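PDB 2GS5: YqgE/AlgH family protein from Corynebacterium diphtheriae NCTC 13129, which is of unknown function but belongs to the UPF0301 (AlgH) family of bacterial proteins. Local coordinates for residues A[1-6]-A[184-188]; A[20-25]-A[174-178]; A[130-134]-A[164-168]; A[156-161]-A[180-185]. All coordinates share one frame; numbering follows the deposited sequence.

Contact 1 (A[1-6]-A[184-188]); sequences MFADRL and PLPLY
Met1, a selenomethionine, lays its selenium and terminal methyl across the side chains of Leu185 and Tyr188. Met1 SE sits 3.3 Å from Leu185 CD2, a tight approach, while Met1 CE lies 3.3 Å from Tyr188 CE2. The Met1 chain meets the Tyr188 ring at about a right angle, and Met1 SE stands 4.6 Å from the centroid of that ring, 52° off the normal: an oblique Met-aromatic contact. The same Met1 CE also reaches Pro184 CG at 3.8 Å. Met1 CG is set between the backbone N and the carbonyl carbon (chi1 48°) and two further bends follow, which lays SE and CE against the 184-188 loop. The two methyls of Leu185 divide the work: CD2 meets the selenium, and Leu185 CD1 touches Phe2 CE2 at 3.6 Å. Leu6, in the 3-10 turn, closes the far end, with Leu6 CD2 3.9 Å from Pro184 CD on the ring that follows a cis peptide bond. The contact is apolar packing, a clasp between the N-terminal loop and the loop leaving helix 173-179; Phe2, Leu185 and Tyr188 all rest on Met178 of that helix, and Phe2 also meets Phe156 of strand 155-159.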
loop_
_atom_site.group_PDB
_atom_site.type_symbol
_atom_site.label_atom_id
_atom_site.label_comp_id
_atom_site.label_asym_id
_atom_site.label_seq_id
_atom_site.Cartn_x
_atom_site.Cartn_y
_atom_site.Cartn_z
HETATM N N MSE A 1 8.799 -11.400 13.682
HETATM C CA MSE A 1 9.542 -10.693 14.758
HETATM C C MSE A 1 8.867 -9.342 15.037
HETATM O O MSE A 1 7.660 -9.303 15.259
HETATM C CB MSE A 1 11.033 -10.569 14.392
HETATM C CG MSE A 1 11.331 -10.050 12.979
HETATM SE SE MSE A 1 12.808 -8.745 12.949
HETATM C CE MSE A 1 14.027 -9.620 14.195
ATOM N N PHE A 2 9.627 -8.247 15.020
ATOM C CA PHE A 2 9.144 -6.929 15.440
ATOM C C PHE A 2 8.745 -6.926 16.904
ATOM O O PHE A 2 7.791 -6.255 17.302
ATOM C CB PHE A 2 8.008 -6.417 14.552
ATOM C CG PHE A 2 8.209 -6.697 13.094
ATOM C CD1 PHE A 2 7.125 -6.966 12.282
ATOM C CD2 PHE A 2 9.485 -6.714 12.531
ATOM C CE1 PHE A 2 7.303 -7.225 10.941
ATOM C CE2 PHE A 2 9.663 -6.984 11.202
ATOM C CZ PHE A 2 8.572 -7.237 10.400
ATOM N N ALA A 3 9.510 -7.669 17.701
ATOM C CA ALA A 3 9.365 -7.655 19.145
ATOM C C ALA A 3 9.680 -6.263 19.692
ATOM O O ALA A 3 10.474 -5.524 19.108
ATOM C CB ALA A 3 10.291 -8.686 19.775
ATOM N N ASP A 4 9.043 -5.929 20.814
ATOM C CA ASP A 4 9.283 -4.687 21.552
ATOM C C ASP A 4 10.769 -4.342 21.685
ATOM O O ASP A 4 11.155 -3.181 21.528
ATOM C CB ASP A 4 8.661 -4.796 22.951
ATOM C CG ASP A 4 8.809 -3.522 23.762
ATOM O OD1 ASP A 4 8.303 -2.472 23.318
ATOM O OD2 ASP A 4 9.430 -3.574 24.845
ATOM N N ARG A 5 11.587 -5.354 21.965
ATOM C CA ARG A 5 13.029 -5.166 22.167
ATOM C C ARG A 5 13.769 -4.556 20.972
ATOM O O ARG A 5 14.842 -3.980 21.145
ATOM C CB ARG A 5 13.699 -6.491 22.536
ATOM C CG ARG A 5 13.592 -6.858 24.000
ATOM C CD ARG A 5 13.961 -8.312 24.238
ATOM N NE ARG A 5 15.282 -8.646 23.700
ATOM C CZ ARG A 5 15.521 -9.219 22.516
ATOM N NH1 ARG A 5 14.533 -9.545 21.684
ATOM N NH2 ARG A 5 16.777 -9.466 22.157
ATOM N N LEU A 6 13.209 -4.680 19.769
ATOM C CA LEU A 6 13.813 -4.054 18.595
ATOM C C LEU A 6 13.943 -2.542 18.744
ATOM O O LEU A 6 14.804 -1.933 18.113
ATOM C CB LEU A 6 13.018 -4.371 17.323
ATOM C CG LEU A 6 13.322 -5.730 16.698
ATOM C CD1 LEU A 6 12.357 -6.011 15.565
ATOM C CD2 LEU A 6 14.756 -5.775 16.195
ATOM N N PRO A 184 17.999 -6.019 12.102
ATOM C CA PRO A 184 18.250 -7.201 11.277
ATOM C C PRO A 184 17.184 -7.545 10.235
ATOM O O PRO A 184 17.203 -8.647 9.710
ATOM C CB PRO A 184 18.291 -8.307 12.328
ATOM C CG PRO A 184 17.234 -7.884 13.307
ATOM C CD PRO A 184 17.313 -6.380 13.356
ATOM N N LEU A 185 16.265 -6.641 9.921
ATOM C CA LEU A 185 15.117 -7.035 9.100
ATOM C C LEU A 185 15.482 -7.628 7.736
ATOM O O LEU A 185 14.821 -8.561 7.297
ATOM C CB LEU A 185 14.120 -5.888 8.908
ATOM C CG LEU A 185 13.503 -5.161 10.112
ATOM C CD1 LEU A 185 12.073 -4.681 9.809
ATOM C CD2 LEU A 185 13.555 -5.935 11.425
ATOM N N PRO A 186 16.506 -7.085 7.046
ATOM C CA PRO A 186 16.849 -7.711 5.761
ATOM C C PRO A 186 17.212 -9.192 5.839
ATOM O O PRO A 186 17.121 -9.893 4.827
ATOM C CB PRO A 186 18.037 -6.876 5.260
ATOM C CG PRO A 186 17.862 -5.562 5.924
ATOM C CD PRO A 186 17.325 -5.889 7.292
ATOM N N LEU A 187 17.593 -9.669 7.026
ATOM C CA LEU A 187 17.982 -11.076 7.222
ATOM C C LEU A 187 16.797 -12.023 7.093
ATOM O O LEU A 187 16.993 -13.241 6.976
ATOM C CB LEU A 187 18.629 -11.269 8.592
ATOM C CG LEU A 187 19.960 -10.569 8.805
ATOM C CD1 LEU A 187 20.493 -10.850 10.199
ATOM C CD2 LEU A 187 20.960 -11.058 7.775
ATOM N N TYR A 188 15.586 -11.475 7.151
ATOM C CA TYR A 188 14.370 -12.264 7.034
ATOM C C TYR A 188 13.654 -12.029 5.697
ATOM O O TYR A 188 12.588 -12.595 5.438
ATOM C CB TYR A 188 13.460 -11.974 8.232
ATOM C CG TYR A 188 14.213 -12.054 9.544
ATOM C CD1 TYR A 188 14.613 -13.280 10.059
ATOM C CD2 TYR A 188 14.587 -10.904 10.231
ATOM C CE1 TYR A 188 15.333 -13.365 11.252
ATOM C CE2 TYR A 188 15.308 -10.978 11.423
ATOM C CZ TYR A 188 15.683 -12.215 11.927
ATOM O OH TYR A 188 16.388 -12.317 13.104
#

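Contact 2 (A[20-25]-A[174-178])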
loop_
_atom_site.group_PDB
_atom_site.type_symbol
_atom_site.label_atom_id
_atom_site.label_comp_id
_atom_site.label_asym_id
_atom_site.label_seq_id
_atom_site.Cartn_x
_atom_site.Cartn_y
_atom_site.Cartn_z
ATOM N N VAL A 20 3.612 2.021 5.203
ATOM C CA VAL A 20 3.201 0.630 5.023
ATOM C C VAL A 20 3.349 -0.146 6.326
ATOM O O VAL A 20 4.233 0.124 7.134
ATOM C CB VAL A 20 3.971 -0.096 3.909
ATOM C CG1 VAL A 20 3.489 0.395 2.543
ATOM C CG2 VAL A 20 5.467 0.097 4.045
ATOM N N LEU A 21 2.428 -1.081 6.516
ATOM C CA LEU A 21 2.450 -2.048 7.593
ATOM C C LEU A 21 3.008 -3.326 6.996
ATOM O O LEU A 21 2.382 -3.930 6.120
ATOM C CB LEU A 21 1.045 -2.300 8.124
ATOM C CG LEU A 21 0.295 -1.077 8.650
ATOM C CD1 LEU A 21 -1.181 -1.382 8.929
ATOM C CD2 LEU A 21 0.998 -0.542 9.887
ATOM N N VAL A 22 4.188 -3.730 7.464
ATOM C CA VAL A 22 4.862 -4.901 6.916
ATOM C C VAL A 22 4.563 -6.085 7.820
ATOM O O VAL A 22 4.879 -6.046 9.005
ATOM C CB VAL A 22 6.376 -4.684 6.846
ATOM C CG1 VAL A 22 7.052 -5.893 6.209
ATOM C CG2 VAL A 22 6.696 -3.390 6.092
ATOM N N ALA A 23 3.935 -7.126 7.272
ATOM C CA ALA A 23 3.554 -8.299 8.070
ATOM C C ALA A 23 4.773 -8.981 8.708
ATOM O O ALA A 23 5.805 -9.191 8.056
ATOM C CB ALA A 23 2.784 -9.309 7.226
ATOM N N ALA A 24 4.660 -9.335 9.979
ATOM C CA ALA A 24 5.664 -10.171 10.632
ATOM C C ALA A 24 5.822 -11.471 9.852
ATOM O O ALA A 24 4.841 -12.015 9.362
ATOM C CB ALA A 24 5.244 -10.469 12.066
ATOM N N PRO A 25 7.070 -11.973 9.733
ATOM C CA PRO A 25 7.293 -13.261 9.081
ATOM C C PRO A 25 6.369 -14.379 9.570
ATOM O O PRO A 25 5.944 -15.222 8.771
ATOM C CB PRO A 25 8.746 -13.573 9.439
ATOM C CG PRO A 25 9.382 -12.247 9.551
ATOM C CD PRO A 25 8.339 -11.332 10.127
ATOM N N TRP A 174 6.909 -7.743 -0.383
ATOM C CA TRP A 174 7.251 -7.904 1.031
ATOM C C TRP A 174 8.768 -8.012 1.227
ATOM O O TRP A 174 9.345 -7.308 2.052
ATOM C CB TRP A 174 6.524 -9.121 1.608
ATOM C CG TRP A 174 6.728 -9.327 3.068
ATOM C CD1 TRP A 174 5.970 -8.819 4.084
ATOM C CD2 TRP A 174 7.734 -10.133 3.684
ATOM N NE1 TRP A 174 6.454 -9.242 5.297
ATOM C CE2 TRP A 174 7.541 -10.049 5.083
ATOM C CE3 TRP A 174 8.791 -10.917 3.192
ATOM C CZ2 TRP A 174 8.364 -10.712 5.994
ATOM C CZ3 TRP A 174 9.607 -11.574 4.103
ATOM C CH2 TRP A 174 9.388 -11.471 5.487
ATOM N N GLY A 175 9.413 -8.865 0.438
ATOM C CA GLY A 175 10.864 -8.990 0.486
ATOM C C GLY A 175 11.604 -7.692 0.205
ATOM O O GLY A 175 12.563 -7.354 0.906
ATOM N N ASP A 176 11.161 -6.960 -0.816
ATOM C CA ASP A 176 11.816 -5.713 -1.187
ATOM C C ASP A 176 11.686 -4.676 -0.073
ATOM O O ASP A 176 12.637 -3.971 0.246
ATOM C CB ASP A 176 11.227 -5.143 -2.484
ATOM C CG ASP A 176 11.576 -5.968 -3.715
ATOM O OD1 ASP A 176 12.283 -6.990 -3.602
ATOM O OD2 ASP A 176 11.137 -5.573 -4.820
ATOM N N VAL A 177 10.515 -4.597 0.550
ATOM C CA VAL A 177 10.333 -3.626 1.639
ATOM C C VAL A 177 11.199 -4.011 2.840
ATOM O O VAL A 177 11.820 -3.149 3.452
ATOM C CB VAL A 177 8.855 -3.470 2.063
ATOM C CG1 VAL A 177 8.742 -2.516 3.244
ATOM C CG2 VAL A 177 8.023 -2.975 0.881
HETATM N N MSE A 178 11.271 -5.304 3.162
HETATM C CA MSE A 178 12.100 -5.772 4.273
HETATM C C MSE A 178 13.572 -5.411 4.064
HETATM O O MSE A 178 14.272 -5.052 5.007
HETATM C CB MSE A 178 11.945 -7.292 4.453
HETATM C CG MSE A 178 10.603 -7.719 5.039
HETATM SE SE MSE A 178 10.419 -7.280 6.938
HETATM C CE MSE A 178 11.535 -8.702 7.669
#
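Trp174 NE1 donates to the backbone carbonyl of Ala23, with NE1 2.8 Å from Ala23 O and an N-H...O angle of 155°. The oxygen lies in the indole plane, and the N-H meets it on a lone pair in the carbonyl plane, a geometry that favours this rotation of the ring. Trp174 CG is turned anti to the backbone N (chi1 -176°), which carries the indole from the helix to the end of strand 20-23. Once there, the ring also takes Pro25 at its edge, with Pro25 CG 4.0 Å from Trp174 CZ2. Met178, a selenomethionine one helical turn on, covers one indole face: its CG lies over the ring centre, and Met178 SE reaches Val22 CG1 at 3.7 Å. That same methyl, Val22 CG1, is 3.5 Å from Trp174 NE1, so it touches both indole and selenium. The other branch, Val22 CG2, packs 3.6 Å from Val177 CG1, the two valines lying antiparallel side by side. Val20 CG2 adds a looser touch on Val177 CG1. Across one face of the sheet, the 174-178 segment of helix 173-179 runs at 107° to strand 20-23. That strand lies between strands 36-42 and 155-159; Val36 of the former touches Trp174 and Val177, and Arg34 makes a cation-pi contact with the indole.

Contact 3 (A[130-134]-A[164-168])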
loop_
_atom_site.group_PDB
_atom_site.type_symbol
_atom_site.label_atom_id
_atom_site.label_comp_id
_atom_site.label_asym_id
_atom_site.label_seq_id
_atom_site.Cartn_x
_atom_site.Cartn_y
_atom_site.Cartn_z
ATOM N N SER A 130 2.791 9.493 -12.653
ATOM C CA SER A 130 3.814 8.708 -13.346
ATOM C C SER A 130 3.504 7.228 -13.269
ATOM O O SER A 130 4.073 6.426 -14.008
ATOM C CB SER A 130 5.206 8.967 -12.769
ATOM O OG SER A 130 5.255 8.686 -11.379
ATOM N N GLY A 131 2.607 6.868 -12.356
ATOM C CA GLY A 131 2.187 5.485 -12.191
ATOM C C GLY A 131 0.921 5.409 -11.375
ATOM O O GLY A 131 0.561 6.364 -10.698
HETATM N N MSE A 132 0.229 4.278 -11.469
HETATM C CA MSE A 132 -1.007 4.069 -10.724
HETATM C C MSE A 132 -1.331 2.579 -10.657
HETATM O O MSE A 132 -1.039 1.831 -11.583
HETATM C CB MSE A 132 -2.152 4.828 -11.393
HETATM C CG MSE A 132 -3.433 4.859 -10.606
HETATM SE SE MSE A 132 -4.773 5.802 -11.645
HETATM C CE MSE A 132 -5.456 4.233 -12.593
ATOM N N ARG A 133 -1.956 2.164 -9.561
ATOM C CA ARG A 133 -2.363 0.777 -9.376
ATOM C C ARG A 133 -3.742 0.761 -8.742
ATOM O O ARG A 133 -4.066 1.637 -7.935
ATOM C CB ARG A 133 -1.351 0.057 -8.481
ATOM C CG ARG A 133 -1.600 -1.439 -8.303
ATOM C CD ARG A 133 -0.301 -2.204 -8.136
ATOM N NE ARG A 133 0.421 -2.276 -9.403
ATOM C CZ ARG A 133 1.679 -2.686 -9.537
ATOM N NH1 ARG A 133 2.381 -3.049 -8.477
ATOM N NH2 ARG A 133 2.232 -2.707 -10.750
ATOM N N LEU A 134 -4.544 -0.224 -9.127
ATOM C CA LEU A 134 -5.926 -0.349 -8.650
ATOM C C LEU A 134 -6.058 -1.536 -7.712
ATOM O O LEU A 134 -5.537 -2.615 -7.983
ATOM C CB LEU A 134 -6.886 -0.507 -9.828
ATOM C CG LEU A 134 -6.978 0.727 -10.725
ATOM C CD1 LEU A 134 -7.771 0.434 -11.979
ATOM C CD2 LEU A 134 -7.617 1.889 -9.982
ATOM N N ASP A 164 6.867 0.666 -4.498
ATOM C CA ASP A 164 6.014 -0.328 -3.838
ATOM C C ASP A 164 4.668 -0.412 -4.536
ATOM O O ASP A 164 4.022 -1.458 -4.537
ATOM C CB ASP A 164 5.783 0.014 -2.367
ATOM C CG ASP A 164 7.055 0.025 -1.557
ATOM O OD1 ASP A 164 7.997 -0.708 -1.924
ATOM O OD2 ASP A 164 7.114 0.787 -0.571
ATOM N N VAL A 165 4.250 0.721 -5.090
ATOM C CA VAL A 165 2.958 0.842 -5.759
ATOM C C VAL A 165 3.037 0.488 -7.242
ATOM O O VAL A 165 2.052 0.012 -7.815
ATOM C CB VAL A 165 2.419 2.279 -5.603
ATOM C CG1 VAL A 165 1.097 2.447 -6.352
ATOM C CG2 VAL A 165 2.261 2.615 -4.118
ATOM N N THR A 166 4.205 0.706 -7.854
ATOM C CA THR A 166 4.387 0.536 -9.299
ATOM C C THR A 166 5.269 -0.668 -9.654
ATOM O O THR A 166 5.645 -0.856 -10.811
ATOM C CB THR A 166 4.973 1.822 -9.936
ATOM O OG1 THR A 166 6.243 2.124 -9.346
ATOM C CG2 THR A 166 4.028 2.997 -9.736
ATOM N N ALA A 167 5.560 -1.508 -8.663
ATOM C CA ALA A 167 6.431 -2.657 -8.857
ATOM C C ALA A 167 5.924 -3.609 -9.946
ATOM O O ALA A 167 4.749 -3.910 -9.996
ATOM C CB ALA A 167 6.563 -3.410 -7.557
ATOM N N PRO A 168 6.823 -4.095 -10.814
ATOM C CA PRO A 168 6.491 -5.160 -11.757
ATOM C C PRO A 168 5.925 -6.398 -11.061
ATOM O O PRO A 168 6.163 -6.588 -9.871
ATOM C CB PRO A 168 7.849 -5.486 -12.399
ATOM C CG PRO A 168 8.620 -4.252 -12.263
ATOM C CD PRO A 168 8.208 -3.624 -10.990
HETATM O O HOH W 1 1.972 -2.924 -5.534
#
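A short helix, 162-166, is held here against strand 129-141 of the mixed beta-sheet of this AlgH-family protein, and the clamp is an arginine capturing a backbone carbonyl just past that helix. Arg133 reaches from the strand and grips Ala167 O end-on with both terminal nitrogens: Arg133 NH1 and NH2 each lie 2.9 Å from Ala167 O. The oxygen is in the guanidinium plane, but the two donors differ at the carbonyl, NH1 arriving on a lone pair and NH2 from above the carbonyl plane, 39° out of it. In the arginine chain, chi1 of -175° swings CG to the far side from the backbone N, and two bends then bring the flat group against residues 165-167. Val165 O and Thr166 CA consequently lie over one guanidinium face; Val165 O comes within 3.1 Å of Arg133 NH1, but at an angle too poor for a hydrogen bond. Apolar contacts complete the seam. Val165 CG1 stands 4.0 Å from Arg133 CB, and Thr166 CG2 settles at the same distance from Gly131 CA, close against a backbone without a side chain. Beyond the pair, Val165 and Thr166 also touch strand 87-94. A water extends the arginine's hold back to Asp164, accepting from Arg133 NH1 at 3.0 Å and donating to Asp164 O at 2.7 Å.

Contact 4 (A[156-161]-A[180-185])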
loop_
_atom_site.group_PDB
_atom_site.type_symbol
_atom_site.label_atom_id
_atom_site.label_comp_id
_atom_site.label_asym_id
_atom_site.label_seq_id
_atom_site.Cartn_x
_atom_site.Cartn_y
_atom_site.Cartn_z
ATOM N N PHE A 156 5.508 -4.110 11.172
ATOM C CA PHE A 156 6.559 -3.109 11.239
ATOM C C PHE A 156 6.131 -1.950 10.344
ATOM O O PHE A 156 5.804 -2.143 9.175
ATOM C CB PHE A 156 7.903 -3.688 10.787
ATOM C CG PHE A 156 9.053 -2.725 10.913
ATOM C CD1 PHE A 156 9.752 -2.603 12.101
ATOM C CD2 PHE A 156 9.433 -1.939 9.836
ATOM C CE1 PHE A 156 10.822 -1.720 12.215
ATOM C CE2 PHE A 156 10.480 -1.061 9.946
ATOM C CZ PHE A 156 11.174 -0.940 11.122
ATOM N N VAL A 157 6.118 -0.752 10.918
ATOM C CA VAL A 157 5.673 0.445 10.215
ATOM C C VAL A 157 6.863 1.082 9.522
ATOM O O VAL A 157 7.864 1.382 10.172
ATOM C CB VAL A 157 5.024 1.432 11.180
ATOM C CG1 VAL A 157 4.500 2.670 10.455
ATOM C CG2 VAL A 157 3.908 0.752 11.905
ATOM N N ALA A 158 6.763 1.259 8.208
ATOM C CA ALA A 158 7.856 1.823 7.402
ATOM C C ALA A 158 7.320 2.767 6.341
ATOM O O ALA A 158 6.189 2.626 5.898
ATOM C CB ALA A 158 8.643 0.712 6.725
ATOM N N PRO A 159 8.136 3.749 5.938
ATOM C CA PRO A 159 7.682 4.583 4.824
ATOM C C PRO A 159 7.529 3.796 3.521
ATOM O O PRO A 159 8.376 2.969 3.187
ATOM C CB PRO A 159 8.761 5.656 4.698
ATOM C CG PRO A 159 9.889 5.214 5.538
ATOM C CD PRO A 159 9.439 4.161 6.477
ATOM N N ALA A 160 6.424 4.036 2.813
ATOM C CA ALA A 160 6.220 3.470 1.483
ATOM C C ALA A 160 7.016 4.279 0.470
ATOM O O ALA A 160 7.236 5.482 0.670
ATOM C CB ALA A 160 4.735 3.477 1.116
ATOM N N LEU A 161 7.460 3.613 -0.596
ATOM C CA LEU A 161 8.050 4.286 -1.752
ATOM C C LEU A 161 7.156 4.117 -2.975
ATOM O O LEU A 161 6.390 3.169 -3.070
ATOM C CB LEU A 161 9.431 3.721 -2.086
ATOM C CG LEU A 161 10.544 3.922 -1.066
ATOM C CD1 LEU A 161 11.830 3.279 -1.577
ATOM C CD2 LEU A 161 10.762 5.400 -0.746
ATOM N N ARG A 180 14.810 -2.770 2.726
ATOM C CA ARG A 180 15.042 -1.341 2.988
ATOM C C ARG A 180 15.132 -0.980 4.463
ATOM O O ARG A 180 15.488 0.151 4.797
ATOM C CB ARG A 180 13.896 -0.490 2.429
ATOM C CG ARG A 180 13.690 -0.523 0.951
ATOM C CD ARG A 180 12.961 0.740 0.509
ATOM N NE ARG A 180 11.633 0.923 1.124
ATOM C CZ ARG A 180 10.486 0.477 0.604
ATOM N NH1 ARG A 180 10.474 -0.213 -0.530
ATOM N NH2 ARG A 180 9.338 0.723 1.223
ATOM N N GLN A 181 14.760 -1.902 5.347
ATOM C CA GLN A 181 14.602 -1.583 6.769
ATOM C C GLN A 181 15.894 -1.784 7.544
ATOM O O GLN A 181 16.799 -2.434 7.047
ATOM C CB GLN A 181 13.467 -2.423 7.358
ATOM C CG GLN A 181 12.152 -2.312 6.579
ATOM C CD GLN A 181 11.792 -0.868 6.242
ATOM O OE1 GLN A 181 11.927 0.014 7.081
ATOM N NE2 GLN A 181 11.340 -0.627 5.012
ATOM N N PRO A 182 15.986 -1.194 8.749
ATOM C CA PRO A 182 17.179 -1.370 9.560
ATOM C C PRO A 182 17.458 -2.832 9.871
ATOM O O PRO A 182 16.535 -3.645 9.943
ATOM C CB PRO A 182 16.839 -0.613 10.856
ATOM C CG PRO A 182 15.836 0.387 10.442
ATOM C CD PRO A 182 15.010 -0.311 9.413
HETATM N N MSE A 183 18.725 -3.154 10.078
HETATM C CA MSE A 183 19.075 -4.482 10.540
HETATM C C MSE A 183 18.375 -4.757 11.860
HETATM O O MSE A 183 18.190 -3.841 12.674
HETATM C CB MSE A 183 20.584 -4.628 10.694
HETATM C CG MSE A 183 21.309 -4.716 9.382
HETATM SE SE MSE A 183 21.066 -6.438 8.484
HETATM C CE MSE A 183 22.274 -7.500 9.587
ATOM N N PRO A 184 17.999 -6.019 12.102
ATOM C CA PRO A 184 18.250 -7.201 11.277
ATOM C C PRO A 184 17.184 -7.545 10.235
ATOM O O PRO A 184 17.203 -8.647 9.710
ATOM C CB PRO A 184 18.291 -8.307 12.328
ATOM C CG PRO A 184 17.234 -7.884 13.307
ATOM C CD PRO A 184 17.313 -6.380 13.356
ATOM N N LEU A 185 16.265 -6.641 9.921
ATOM C CA LEU A 185 15.117 -7.035 9.100
ATOM C C LEU A 185 15.482 -7.628 7.736
ATOM O O LEU A 185 14.821 -8.561 7.297
ATOM C CB LEU A 185 14.120 -5.888 8.908
ATOM C CG LEU A 185 13.503 -5.161 10.112
ATOM C CD1 LEU A 185 12.073 -4.681 9.809
ATOM C CD2 LEU A 185 13.555 -5.935 11.425
HETATM O O HOH W 2 10.858 2.006 3.853
#
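Polar contacts between Arg180 and Pro159, aromatic packing of Phe156, and aliphatic cover from Leu161 make up this contact. Among the polar ones, Arg180 NH2 donates to Pro159 O at 3.1 Å, approaching in the carbonyl plane, with the oxygen tilted 18° from the guanidinium plane. A water knits the same corner together: it donates to Pro159 O and accepts from Arg180 NE and from Gln181 NE2. Both side chains have further partners, Arg180 NH2 in a salt bridge with Asp164 and Gln181 NE2 on Val177 O, so the guanidinium and the amide are each held by more than one partner. The other amide atom, Gln181 OE1, lies at the edge of the Phe156 ring, 3.4 Å from Phe156 CE2, and equally far from Ala158 CB. Over one face of that ring comes Leu185 CD1, a CH-pi contact 3.7 Å from the Phe156 centroid and only 7° off the normal. The extended first torsion of Phe156 (chi1 -176°) carries the ring off the strand, where its face meets this methyl. On the aliphatic side, Leu161 CD1 lies over a face of the Arg180 guanidinium, 3.5 Å from Arg180 CD, the leucine and arginine chains running head to tail. The whole is packing of a beta-strand of the mixed sheet, 155-159, against the irregular chain that follows a helix lying on that sheet.

Overall arrangement
Contacts 1, 2 and 4 form one cluster around helix 173-179 and strands 19-23 and 155-159, which are neighbours in the sheet; their centres lie 7 to 11 Å apart, and contacts 1 and 4 share Pro184 and Leu185. Contact 3 stands off, about 17 Å from contact 2 and 27 Å from contact 1 between centres, against strand 129-141 of the same sheet. Along the chain, contact 1 brings the N-terminal loop to residues near the C-terminal end, with contacts 2 and 3 nested inside it, while contact 4 alternates with contacts 2 and 3. The Asp164-Arg180 salt bridge links contacts 3 and 4, so residues flanking helix 173-179 join the two regions.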